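Long-range contacts in protein LEC-6 (Caenorhabditis elegans, PDB 3VV1), which binds galactose-containing glycans as a galectin, here carrying a galactose and a fucose in its sugar pocket: residues G41-G45 with F114-G118; S59-I63 with H74-D80; Q95-A101 with F130-R136. All coordinates share one frame; numbering follows the deposited sequence.

Contact 1 of 3, residues G41-G45 with F114-G118; sequences GFSNG and FVSNG
The ring of Phe-42 lies against the side chain of Ser-116, its CD2 atom 3.6 Å from Ser-116 CB, and reaches on along the strand to Phe-114. With CG anti to the backbone N (chi1 -167°), the ring is carried beside its own carbonyl carbon and over the strand, where its edge meets the backbone: Phe-42 CZ stands 3.5 Å from Phe-114 O, which lies in the ring plane. Phe-42 CZ also touches Phe-114 CB at 4.1 Å, but the two side chains cross at about a right angle and the ring of Phe-114 leads away, packing edge-to-face on Phe-75 inside the fold.

Two direct hydrogen bonds join the segments. Ser-116 OG donates to Phe-42 O at 2.9 Å, meeting it 25° out of the carbonyl plane. In return, Ser-116 O accepts from Gly-45 N at 2.7 Å, in the carbonyl plane, although the N-H is bent at 141°. The amide of Asn-117 flanks this second bond, its ND2 3.6 Å from Gly-45 CA. One water accepts from both Asn-44 N and Gly-118 N, bridging the loop to the end of the strand.

The loop 41-45 leads into strand 46-54, the antiparallel neighbour of strand 110-117 in the galectin sandwich. Ser-116 OG is hydrogen-bonded to Ser-139 as well, which ties a third piece of chain to this corner. Phe-42 and Ser-116 are both buried, and beside the apolar ring contact the serine uses its hydroxyl as donor and its carbonyl as acceptor, so one residue fixes the loop backbone at two points.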
loop_
_atom_site.group_PDB
_atom_site.type_symbol
_atom_site.label_atom_id
_atom_site.label_comp_id
_atom_site.label_asym_id
_atom_site.label_seq_id
_atom_site.Cartn_x
_atom_site.Cartn_y
_atom_site.Cartn_z
ATOM N N GLY A 41 -6.345 -9.400 -1.173
ATOM C CA GLY A 41 -7.748 -9.743 -1.303
ATOM C C GLY A 41 -8.542 -8.554 -1.878
ATOM O O GLY A 41 -8.075 -7.380 -1.953
ATOM N N PHE A 42 -9.779 -8.843 -2.277
ATOM C CA PHE A 42 -10.624 -7.748 -2.754
ATOM C C PHE A 42 -12.075 -8.077 -2.377
ATOM O O PHE A 42 -12.921 -8.414 -3.216
ATOM C CB PHE A 42 -10.450 -7.547 -4.269
ATOM C CG PHE A 42 -11.051 -6.241 -4.731
ATOM C CD1 PHE A 42 -10.388 -5.045 -4.402
ATOM C CD2 PHE A 42 -12.262 -6.193 -5.426
ATOM C CE1 PHE A 42 -10.922 -3.795 -4.736
ATOM C CE2 PHE A 42 -12.808 -4.934 -5.792
ATOM C CZ PHE A 42 -12.139 -3.756 -5.422
ATOM N N SER A 43 -12.367 -8.008 -1.079
ATOM C CA SER A 43 -13.694 -8.410 -0.611
ATOM C C SER A 43 -14.016 -7.548 0.619
ATOM O O SER A 43 -13.240 -6.616 0.977
ATOM C CB SER A 43 -13.711 -9.911 -0.264
ATOM O OG SER A 43 -12.849 -10.137 0.873
ATOM N N ASN A 44 -15.126 -7.869 1.287
ATOM C CA ASN A 44 -15.473 -7.168 2.564
ATOM C C ASN A 44 -15.419 -5.656 2.465
ATOM O O ASN A 44 -14.955 -4.939 3.355
ATOM C CB ASN A 44 -14.570 -7.636 3.701
ATOM C CG ASN A 44 -14.983 -8.979 4.224
ATOM O OD1 ASN A 44 -16.166 -9.248 4.567
ATOM N ND2 ASN A 44 -14.038 -9.828 4.328
ATOM N N GLY A 45 -15.904 -5.156 1.345
ATOM C CA GLY A 45 -16.053 -3.742 1.122
ATOM C C GLY A 45 -14.871 -3.068 0.477
ATOM O O GLY A 45 -14.883 -1.827 0.346
ATOM N N PHE A 114 -14.563 0.000 -8.514
ATOM C CA PHE A 114 -15.110 -1.323 -8.254
ATOM C C PHE A 114 -15.226 -1.428 -6.713
ATOM O O PHE A 114 -14.301 -1.062 -5.978
ATOM C CB PHE A 114 -14.104 -2.389 -8.708
ATOM C CG PHE A 114 -13.802 -2.354 -10.210
ATOM C CD1 PHE A 114 -12.866 -1.453 -10.729
ATOM C CD2 PHE A 114 -14.544 -3.151 -11.108
ATOM C CE1 PHE A 114 -12.631 -1.373 -12.142
ATOM C CE2 PHE A 114 -14.275 -3.127 -12.499
ATOM C CZ PHE A 114 -13.313 -2.230 -13.002
ATOM N N VAL A 115 -16.330 -2.000 -6.258
ATOM C CA VAL A 115 -16.565 -2.143 -4.795
ATOM C C VAL A 115 -17.033 -3.567 -4.587
ATOM O O VAL A 115 -18.025 -3.997 -5.205
ATOM C CB VAL A 115 -17.638 -1.190 -4.246
ATOM C CG1 VAL A 115 -17.690 -1.316 -2.686
ATOM C CG2 VAL A 115 -17.303 0.235 -4.670
ATOM N N SER A 116 -16.350 -4.329 -3.737
ATOM C CA SER A 116 -16.675 -5.756 -3.575
ATOM C C SER A 116 -17.205 -6.073 -2.218
ATOM O O SER A 116 -16.529 -5.843 -1.218
ATOM C CB SER A 116 -15.390 -6.566 -3.709
ATOM O OG SER A 116 -15.721 -7.930 -3.566
ATOM N N ASN A 117 -18.403 -6.622 -2.170
ATOM C CA ASN A 117 -18.997 -7.019 -0.895
ATOM C C ASN A 117 -20.110 -8.011 -1.104
ATOM O O ASN A 117 -20.927 -7.827 -2.062
ATOM C CB ASN A 117 -19.576 -5.856 -0.177
ATOM C CG ASN A 117 -19.466 -6.016 1.343
ATOM O OD1 ASN A 117 -19.368 -7.131 1.933
ATOM N ND2 ASN A 117 -19.401 -4.867 1.973
ATOM N N GLY A 118 -20.077 -9.056 -0.277
ATOM C CA GLY A 118 -21.155 -10.057 -0.246
ATOM C C GLY A 118 -21.313 -10.741 -1.584
ATOM O O GLY A 118 -22.438 -11.142 -1.965
HETATM O O HOH W 1 -17.387 -9.596 1.045
#

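Contact 2 of 3, residues S59-I63 with H74-D80; sequences SRFHI and HFNARFD. With GAL (beta-D-galactopyranose), chain C; FUC (alpha-L-fucopyranose), chain B.
Backbone pairing joins Phe-61 to Ala-77 and Ile-63 to Phe-75 as antiparallel hydrogen-bonded pairs; the axes of segments 60-63 and 74-78 approach to 4.7 Å, their directions 162° apart. Phe-61 O takes a second bond from Asn-76 ND2 (2.9 Å), whose donor stands above the carbonyl plane.

Apolar contacts occupy the face carrying Phe-61, Ile-63, Phe-75 and Ala-77. Ala-77 CB makes a CH-pi contact over the Phe-61 ring, 3.7 Å from its centroid.

Charged groups lie on the sugar side. Extended from CG to NE, Arg-60 grips Asp-80 side-on, NE to OD1 at 3.0 Å and NH2 to OD2 at 2.8 Å. Its guanidinium also lies flat on that of Arg-78, planes 5° apart and centres separated by 4.1 Å. Asn-76 OD1 accepts from Arg-78 NE at 2.8 Å, while Glu-81 forms a salt bridge with Arg-78 NH1.

His-74 NE2 and galactose O4 are hydrogen-bonded at 2.7 Å; Arg-78 donates through NH2 to galactose O4 and through NH1 to fucose O3. A water joins Arg-60 NH1 and pocket-lining Asn-76 OD1 to galactose O3 and O4.

The acids probably offset the paired positive charge, while Asn-76 and the Arg-60 stack probably help orient Arg-78 in this galectin pocket.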
loop_
_atom_site.group_PDB
_atom_site.type_symbol
_atom_site.label_atom_id
_atom_site.label_comp_id
_atom_site.label_asym_id
_atom_site.label_seq_id
_atom_site.Cartn_x
_atom_site.Cartn_y
_atom_site.Cartn_z
ATOM N N SER A 59 -8.120 -0.957 -29.575
ATOM C CA SER A 59 -9.569 -0.829 -29.558
ATOM C C SER A 59 -10.230 -1.373 -28.279
ATOM O O SER A 59 -11.466 -1.269 -28.143
ATOM C CB SER A 59 -10.157 -1.563 -30.744
ATOM O OG SER A 59 -9.780 -2.931 -30.762
ATOM N N ARG A 60 -9.427 -1.979 -27.396
ATOM C CA ARG A 60 -9.932 -2.485 -26.108
ATOM C C ARG A 60 -9.005 -2.179 -24.981
ATOM O O ARG A 60 -7.840 -2.036 -25.198
ATOM C CB ARG A 60 -10.103 -4.028 -26.158
ATOM C CG ARG A 60 -11.028 -4.460 -27.301
ATOM C CD ARG A 60 -11.258 -5.974 -27.259
ATOM N NE ARG A 60 -12.175 -6.330 -28.343
ATOM C CZ ARG A 60 -12.528 -7.590 -28.635
ATOM N NH1 ARG A 60 -12.054 -8.623 -27.902
ATOM N NH2 ARG A 60 -13.322 -7.832 -29.669
ATOM N N PHE A 61 -9.543 -2.230 -23.750
ATOM C CA PHE A 61 -8.683 -2.281 -22.592
ATOM C C PHE A 61 -9.416 -3.115 -21.571
ATOM O O PHE A 61 -10.654 -3.300 -21.626
ATOM C CB PHE A 61 -8.315 -0.869 -22.019
ATOM C CG PHE A 61 -9.462 -0.119 -21.349
ATOM C CD1 PHE A 61 -9.760 -0.306 -20.009
ATOM C CD2 PHE A 61 -10.181 0.845 -22.081
ATOM C CE1 PHE A 61 -10.770 0.445 -19.395
ATOM C CE2 PHE A 61 -11.233 1.577 -21.481
ATOM C CZ PHE A 61 -11.510 1.374 -20.125
ATOM N N HIS A 62 -8.674 -3.624 -20.606
ATOM C CA HIS A 62 -9.372 -4.373 -19.537
ATOM C C HIS A 62 -8.713 -4.192 -18.204
ATOM O O HIS A 62 -7.535 -3.823 -18.114
ATOM C CB HIS A 62 -9.525 -5.881 -19.891
ATOM C CG HIS A 62 -8.238 -6.593 -20.042
ATOM N ND1 HIS A 62 -7.616 -6.749 -21.245
ATOM C CD2 HIS A 62 -7.407 -7.176 -19.097
ATOM C CE1 HIS A 62 -6.498 -7.454 -21.070
ATOM N NE2 HIS A 62 -6.354 -7.700 -19.761
ATOM N N ILE A 63 -9.518 -4.465 -17.149
ATOM C CA ILE A 63 -9.014 -4.587 -15.778
ATOM C C ILE A 63 -9.316 -6.011 -15.361
ATOM O O ILE A 63 -10.453 -6.450 -15.495
ATOM C CB ILE A 63 -9.747 -3.606 -14.850
ATOM C CG1 ILE A 63 -9.375 -2.130 -15.098
ATOM C CG2 ILE A 63 -9.377 -3.931 -13.419
ATOM C CD1 ILE A 63 -10.115 -1.421 -16.149
ATOM N N HIS A 74 -13.030 -9.956 -15.129
ATOM C CA HIS A 74 -12.358 -9.361 -16.274
ATOM C C HIS A 74 -13.367 -8.353 -16.761
ATOM O O HIS A 74 -14.459 -8.720 -17.204
ATOM C CB HIS A 74 -12.125 -10.493 -17.308
ATOM C CG HIS A 74 -11.730 -10.018 -18.702
ATOM N ND1 HIS A 74 -10.456 -9.648 -19.000
ATOM C CD2 HIS A 74 -12.441 -9.958 -19.896
ATOM C CE1 HIS A 74 -10.340 -9.377 -20.324
ATOM N NE2 HIS A 74 -11.574 -9.544 -20.879
ATOM N N PHE A 75 -13.021 -7.072 -16.676
ATOM C CA PHE A 75 -13.898 -5.958 -17.100
ATOM C C PHE A 75 -13.285 -5.419 -18.400
ATOM O O PHE A 75 -12.159 -4.893 -18.382
ATOM C CB PHE A 75 -13.880 -4.896 -15.976
ATOM C CG PHE A 75 -14.568 -3.606 -16.360
ATOM C CD1 PHE A 75 -15.935 -3.430 -16.085
ATOM C CD2 PHE A 75 -13.859 -2.543 -16.989
ATOM C CE1 PHE A 75 -16.594 -2.252 -16.406
ATOM C CE2 PHE A 75 -14.552 -1.363 -17.318
ATOM C CZ PHE A 75 -15.883 -1.203 -17.013
ATOM N N ASN A 76 -13.960 -5.608 -19.524
ATOM C CA ASN A 76 -13.307 -5.329 -20.836
ATOM C C ASN A 76 -14.128 -4.289 -21.604
ATOM O O ASN A 76 -15.248 -4.550 -22.024
ATOM C CB ASN A 76 -13.283 -6.649 -21.582
ATOM C CG ASN A 76 -12.407 -6.658 -22.866
ATOM O OD1 ASN A 76 -12.588 -7.546 -23.700
ATOM N ND2 ASN A 76 -11.424 -5.748 -23.002
ATOM N N ALA A 77 -13.573 -3.107 -21.743
ATOM C CA ALA A 77 -14.170 -2.083 -22.580
ATOM C C ALA A 77 -13.767 -2.367 -24.028
ATOM O O ALA A 77 -12.591 -2.477 -24.321
ATOM C CB ALA A 77 -13.611 -0.704 -22.140
ATOM N N ARG A 78 -14.744 -2.421 -24.934
ATOM C CA ARG A 78 -14.494 -2.764 -26.346
ATOM C C ARG A 78 -15.047 -1.646 -27.246
ATOM O O ARG A 78 -16.269 -1.539 -27.469
ATOM C CB ARG A 78 -15.181 -4.115 -26.671
ATOM C CG ARG A 78 -14.685 -5.253 -25.778
ATOM C CD ARG A 78 -15.317 -6.550 -26.255
ATOM N NE ARG A 78 -14.760 -7.686 -25.520
ATOM C CZ ARG A 78 -15.069 -8.954 -25.781
ATOM N NH1 ARG A 78 -15.954 -9.243 -26.757
ATOM N NH2 ARG A 78 -14.501 -9.939 -25.092
ATOM N N PHE A 79 -14.162 -0.817 -27.775
ATOM C CA PHE A 79 -14.582 0.226 -28.719
ATOM C C PHE A 79 -14.871 -0.365 -30.100
ATOM O O PHE A 79 -15.600 0.228 -30.882
ATOM C CB PHE A 79 -13.504 1.320 -28.744
ATOM C CG PHE A 79 -13.369 2.008 -27.417
ATOM C CD1 PHE A 79 -14.285 3.000 -27.031
ATOM C CD2 PHE A 79 -12.364 1.607 -26.479
ATOM C CE1 PHE A 79 -14.172 3.577 -25.760
ATOM C CE2 PHE A 79 -12.255 2.197 -25.210
ATOM C CZ PHE A 79 -13.179 3.191 -24.847
ATOM N N ASP A 80 -14.314 -1.547 -30.400
ATOM C CA ASP A 80 -14.564 -2.171 -31.689
ATOM C C ASP A 80 -15.991 -2.752 -31.706
ATOM O O ASP A 80 -16.677 -2.677 -32.721
ATOM C CB ASP A 80 -13.507 -3.268 -32.006
ATOM C CG ASP A 80 -13.498 -4.419 -30.964
ATOM O OD1 ASP A 80 -13.701 -4.141 -29.746
ATOM O OD2 ASP A 80 -13.278 -5.567 -31.376
HETATM C C1 GAL C . -12.857 -13.113 -25.606
HETATM C C2 GAL C . -11.587 -12.209 -25.625
HETATM C C3 GAL C . -10.897 -12.269 -24.314
HETATM C C4 GAL C . -11.898 -11.945 -23.195
HETATM C C5 GAL C . -13.111 -12.879 -23.330
HETATM C C6 GAL C . -14.153 -12.613 -22.218
HETATM O O2 GAL C . -10.727 -12.679 -26.638
HETATM O O3 GAL C . -9.850 -11.261 -24.271
HETATM O O4 GAL C . -12.308 -10.561 -23.288
HETATM O O5 GAL C . -13.728 -12.691 -24.554
HETATM O O6 GAL C . -15.263 -13.512 -22.399
HETATM C C1 FUC B . -14.794 -12.484 -29.787
HETATM C C2 FUC B . -15.718 -11.860 -28.647
HETATM C C3 FUC B . -15.993 -12.896 -27.510
HETATM C C4 FUC B . -14.763 -13.770 -27.138
HETATM C C5 FUC B . -14.408 -14.704 -28.310
HETATM C C6 FUC B . -13.183 -15.485 -27.874
HETATM O O1 FUC B . -15.401 -12.358 -31.064
HETATM O O2 FUC B . -16.976 -11.094 -29.117
HETATM O O3 FUC B . -16.328 -12.109 -26.425
HETATM O O4 FUC B . -13.570 -12.888 -26.811
HETATM O O5 FUC B . -14.100 -13.845 -29.475
HETATM O O HOH W 2 -9.943 -6.118 -30.903
HETATM O O HOH W 3 -10.708 -8.782 -25.250
HETATM O O HOH W 4 -8.425 -5.650 -23.610
#

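Contact 3 of 3, residues Q95-A101 with F130-R136; sequences QSEDRHA and FADFVER. With FUC (alpha-L-fucopyranose), chain B; GAL (beta-D-galactopyranose), chain C.
A bend at chi2 (119°) brings the guanidinium of Arg-136 to the backbone carbonyl of Ser-96, while CG of His-100, beside the backbone N at chi1 -60°, puts its ring over Ala-131. These side chains join two edges of the galectin beta sandwich: strands 98-100 and 130-134 belong to different sheets, run antiparallel at 176°, and approach no nearer than 9.2 Å at the axes of these short segments.

Arg-136 grips Ser-96 O end-on, with NH2 at 2.8 Å and NH1 at 3.0 Å, the oxygen lying in the guanidinium plane. Phe-133 CE1 lies over one face of that group, and NH1 is bonded also to Ser-88 and Asn-87. The salt bridge from Asp-98 OD1 to Arg-136 NH2 is long, 3.7 Å, and a water also bridges the two atoms.

Phe-130 and Ala-131 form a classic beta bulge opposite Ile-123. Ala-131 CB makes a CH-pi contact with His-100, 3.8 Å from the ring centroid, and the edge of Phe-130 meets Ala-101 O in its plane.

On the sugar side, Glu-97 OE2 accepts from galactose O6, its very short fucose O3 contact being of doubtful length, and Glu-97 OE1 from Arg-99 NH1. Between the strands, one water donates to Asp-98 OD2 (2.7 Å) and to Asp-132 O (2.8 Å) and is hydrogen-bonded to His-100 NE2.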
loop_
_atom_site.group_PDB
_atom_site.type_symbol
_atom_site.label_atom_id
_atom_site.label_comp_id
_atom_site.label_asym_id
_atom_site.label_seq_id
_atom_site.Cartn_x
_atom_site.Cartn_y
_atom_site.Cartn_z
ATOM N N GLN A 95 -16.029 -18.134 -18.425
ATOM C CA GLN A 95 -17.394 -18.507 -18.087
ATOM C C GLN A 95 -18.357 -17.697 -18.959
ATOM O O GLN A 95 -18.009 -17.371 -20.094
ATOM C CB GLN A 95 -17.602 -18.366 -16.546
ATOM C CG GLN A 95 -16.648 -19.346 -15.838
ATOM C CD GLN A 95 -16.740 -19.242 -14.318
ATOM O OE1 GLN A 95 -16.339 -18.242 -13.743
ATOM N NE2 GLN A 95 -17.261 -20.280 -13.691
ATOM N N SER A 96 -19.569 -17.408 -18.487
ATOM C CA SER A 96 -20.571 -16.675 -19.282
ATOM C C SER A 96 -20.307 -15.174 -19.284
ATOM O O SER A 96 -20.054 -14.575 -18.207
ATOM C CB SER A 96 -21.960 -16.909 -18.625
ATOM O OG SER A 96 -22.884 -16.462 -19.587
ATOM N N GLU A 97 -20.388 -14.546 -20.462
ATOM C CA GLU A 97 -20.190 -13.107 -20.521
ATOM C C GLU A 97 -21.465 -12.355 -20.058
ATOM O O GLU A 97 -22.607 -12.748 -20.397
ATOM C CB GLU A 97 -19.887 -12.658 -21.947
ATOM C CG GLU A 97 -18.538 -13.164 -22.405
ATOM C CD GLU A 97 -18.227 -12.766 -23.852
ATOM O OE1 GLU A 97 -19.153 -12.369 -24.602
ATOM O OE2 GLU A 97 -17.057 -12.921 -24.222
ATOM N N ASP A 98 -21.235 -11.267 -19.324
ATOM C CA ASP A 98 -22.270 -10.243 -19.121
ATOM C C ASP A 98 -21.929 -9.110 -20.068
ATOM O O ASP A 98 -20.785 -8.578 -20.017
ATOM C CB ASP A 98 -22.286 -9.649 -17.704
ATOM C CG ASP A 98 -22.726 -10.615 -16.631
ATOM O OD1 ASP A 98 -23.395 -11.632 -16.947
ATOM O OD2 ASP A 98 -22.426 -10.289 -15.442
ATOM N N ARG A 99 -22.881 -8.686 -20.885
ATOM C CA ARG A 99 -22.611 -7.597 -21.827
ATOM C C ARG A 99 -23.375 -6.356 -21.430
ATOM O O ARG A 99 -24.568 -6.439 -21.148
ATOM C CB ARG A 99 -22.960 -8.023 -23.245
ATOM C CG ARG A 99 -22.044 -9.178 -23.646
ATOM C CD ARG A 99 -22.104 -9.644 -25.093
ATOM N NE ARG A 99 -21.488 -8.688 -25.996
ATOM C CZ ARG A 99 -20.337 -8.873 -26.664
ATOM N NH1 ARG A 99 -19.593 -9.961 -26.538
ATOM N NH2 ARG A 99 -19.922 -7.925 -27.445
ATOM N N HIS A 100 -22.725 -5.195 -21.483
ATOM C CA HIS A 100 -23.313 -3.889 -21.100
ATOM C C HIS A 100 -22.985 -2.904 -22.180
ATOM O O HIS A 100 -22.105 -3.159 -23.055
ATOM C CB HIS A 100 -22.649 -3.411 -19.791
ATOM C CG HIS A 100 -22.872 -4.378 -18.678
ATOM N ND1 HIS A 100 -24.047 -4.426 -18.001
ATOM C CD2 HIS A 100 -22.035 -5.341 -18.120
ATOM C CE1 HIS A 100 -23.954 -5.388 -17.041
ATOM N NE2 HIS A 100 -22.740 -5.965 -17.123
ATOM N N ALA A 101 -23.642 -1.780 -22.116
ATOM C CA ALA A 101 -23.273 -0.672 -22.995
ATOM C C ALA A 101 -21.867 -0.215 -22.619
ATOM O O ALA A 101 -21.336 -0.513 -21.519
ATOM C CB ALA A 101 -24.265 0.468 -22.856
ATOM N N PHE A 130 -22.907 1.810 -12.672
ATOM C CA PHE A 130 -22.866 1.329 -14.068
ATOM C C PHE A 130 -23.367 -0.116 -14.158
ATOM O O PHE A 130 -24.246 -0.426 -14.992
ATOM C CB PHE A 130 -21.431 1.452 -14.608
ATOM C CG PHE A 130 -21.252 0.759 -15.923
ATOM C CD1 PHE A 130 -21.904 1.228 -17.079
ATOM C CD2 PHE A 130 -20.469 -0.373 -16.002
ATOM C CE1 PHE A 130 -21.754 0.560 -18.278
ATOM C CE2 PHE A 130 -20.380 -1.084 -17.197
ATOM C CZ PHE A 130 -21.005 -0.583 -18.347
ATOM N N ALA A 131 -22.806 -1.019 -13.341
ATOM C CA ALA A 131 -23.251 -2.418 -13.430
ATOM C C ALA A 131 -22.842 -3.142 -12.169
ATOM O O ALA A 131 -21.875 -2.762 -11.526
ATOM C CB ALA A 131 -22.569 -3.123 -14.621
ATOM N N ASP A 132 -23.565 -4.198 -11.851
ATOM C CA ASP A 132 -23.121 -5.181 -10.884
ATOM C C ASP A 132 -22.588 -6.426 -11.584
ATOM O O ASP A 132 -23.072 -6.816 -12.696
ATOM C CB ASP A 132 -24.292 -5.612 -10.024
ATOM C CG ASP A 132 -24.553 -4.658 -8.860
ATOM O OD1 ASP A 132 -23.832 -3.669 -8.635
ATOM O OD2 ASP A 132 -25.531 -4.951 -8.125
ATOM N N PHE A 133 -21.592 -7.067 -10.943
ATOM C CA PHE A 133 -21.112 -8.363 -11.402
ATOM C C PHE A 133 -21.234 -9.291 -10.200
ATOM O O PHE A 133 -20.646 -9.041 -9.158
ATOM C CB PHE A 133 -19.636 -8.259 -11.835
ATOM C CG PHE A 133 -19.073 -9.559 -12.321
ATOM C CD1 PHE A 133 -19.465 -10.060 -13.537
ATOM C CD2 PHE A 133 -18.179 -10.287 -11.526
ATOM C CE1 PHE A 133 -18.930 -11.272 -14.000
ATOM C CE2 PHE A 133 -17.639 -11.480 -11.978
ATOM C CZ PHE A 133 -18.031 -11.988 -13.217
ATOM N N VAL A 134 -21.958 -10.381 -10.342
ATOM C CA VAL A 134 -22.084 -11.351 -9.247
ATOM C C VAL A 134 -20.920 -12.328 -9.387
ATOM O O VAL A 134 -20.863 -13.094 -10.397
ATOM C CB VAL A 134 -23.448 -12.069 -9.346
ATOM C CG1 VAL A 134 -23.512 -13.217 -8.334
ATOM C CG2 VAL A 134 -24.616 -11.087 -9.148
ATOM N N GLU A 135 -19.980 -12.301 -8.453
ATOM C CA GLU A 135 -18.755 -13.097 -8.633
ATOM C C GLU A 135 -19.072 -14.620 -8.609
ATOM O O GLU A 135 -20.070 -15.098 -8.006
ATOM C CB GLU A 135 -17.664 -12.730 -7.588
ATOM C CG GLU A 135 -18.004 -13.238 -6.180
ATOM C CD GLU A 135 -17.156 -12.583 -5.109
ATOM O OE1 GLU A 135 -16.833 -11.390 -5.239
ATOM O OE2 GLU A 135 -16.848 -13.263 -4.098
ATOM N N ARG A 136 -18.248 -15.356 -9.335
ATOM C CA ARG A 136 -18.422 -16.792 -9.493
ATOM C C ARG A 136 -17.364 -17.603 -8.746
ATOM O O ARG A 136 -17.477 -18.821 -8.650
ATOM C CB ARG A 136 -18.382 -17.082 -11.013
ATOM C CG ARG A 136 -19.558 -16.541 -11.796
ATOM C CD ARG A 136 -19.099 -15.555 -12.812
ATOM N NE ARG A 136 -20.198 -15.035 -13.592
ATOM C CZ ARG A 136 -20.073 -14.759 -14.902
ATOM N NH1 ARG A 136 -18.900 -15.017 -15.472
ATOM N NH2 ARG A 136 -21.102 -14.247 -15.611
HETATM C C1 FUC B . -14.794 -12.484 -29.787
HETATM C C2 FUC B . -15.718 -11.860 -28.647
HETATM C C3 FUC B . -15.993 -12.896 -27.510
HETATM C C4 FUC B . -14.763 -13.770 -27.138
HETATM C C5 FUC B . -14.408 -14.704 -28.310
HETATM C C6 FUC B . -13.183 -15.485 -27.874
HETATM O O1 FUC B . -15.401 -12.358 -31.064
HETATM O O2 FUC B . -16.976 -11.094 -29.117
HETATM O O3 FUC B . -16.328 -12.109 -26.425
HETATM O O4 FUC B . -13.570 -12.888 -26.811
HETATM O O5 FUC B . -14.100 -13.845 -29.475
HETATM C C1 GAL C . -12.857 -13.113 -25.606
HETATM C C2 GAL C . -11.587 -12.209 -25.625
HETATM C C3 GAL C . -10.897 -12.269 -24.314
HETATM C C4 GAL C . -11.898 -11.945 -23.195
HETATM C C5 GAL C . -13.111 -12.879 -23.330
HETATM C C6 GAL C . -14.153 -12.613 -22.218
HETATM O O2 GAL C . -10.727 -12.679 -26.638
HETATM O O3 GAL C . -9.850 -11.261 -24.271
HETATM O O4 GAL C . -12.308 -10.561 -23.288
HETATM O O5 GAL C . -13.728 -12.691 -24.554
HETATM O O6 GAL C . -15.263 -13.512 -22.399
HETATM O O HOH W 5 -17.419 -20.517 -10.866
HETATM O O HOH W 6 -21.865 -7.722 -15.078
HETATM O O HOH W 7 -23.087 -11.033 -12.860
HETATM O O HOH W 8 -24.211 -13.436 -15.128
#

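In the fold
From the N terminus, the chain leaves strand 35-38 through loop 41-45, whose partner in contact 1 comes 69 residues later, on strand 110-117. Within that long loop, contact 2 closes first, as the hairpin of strands 60-66 and 71-78. Contact 3 opens next at 95-101 and closes at 130-136, beyond 114-118, so contacts 1 and 3 cross while 2 and 3 follow in series. Contact 1 ties a loop to the six-stranded sheet, contact 2 pairs two strands of the sugar-binding sheet, and contact 3 spans the two sheets. Inside the sandwich, Phe-75 meets both Phe-114 and Phe-130; outside, contacts 2 and 3 share the galactose and fucose.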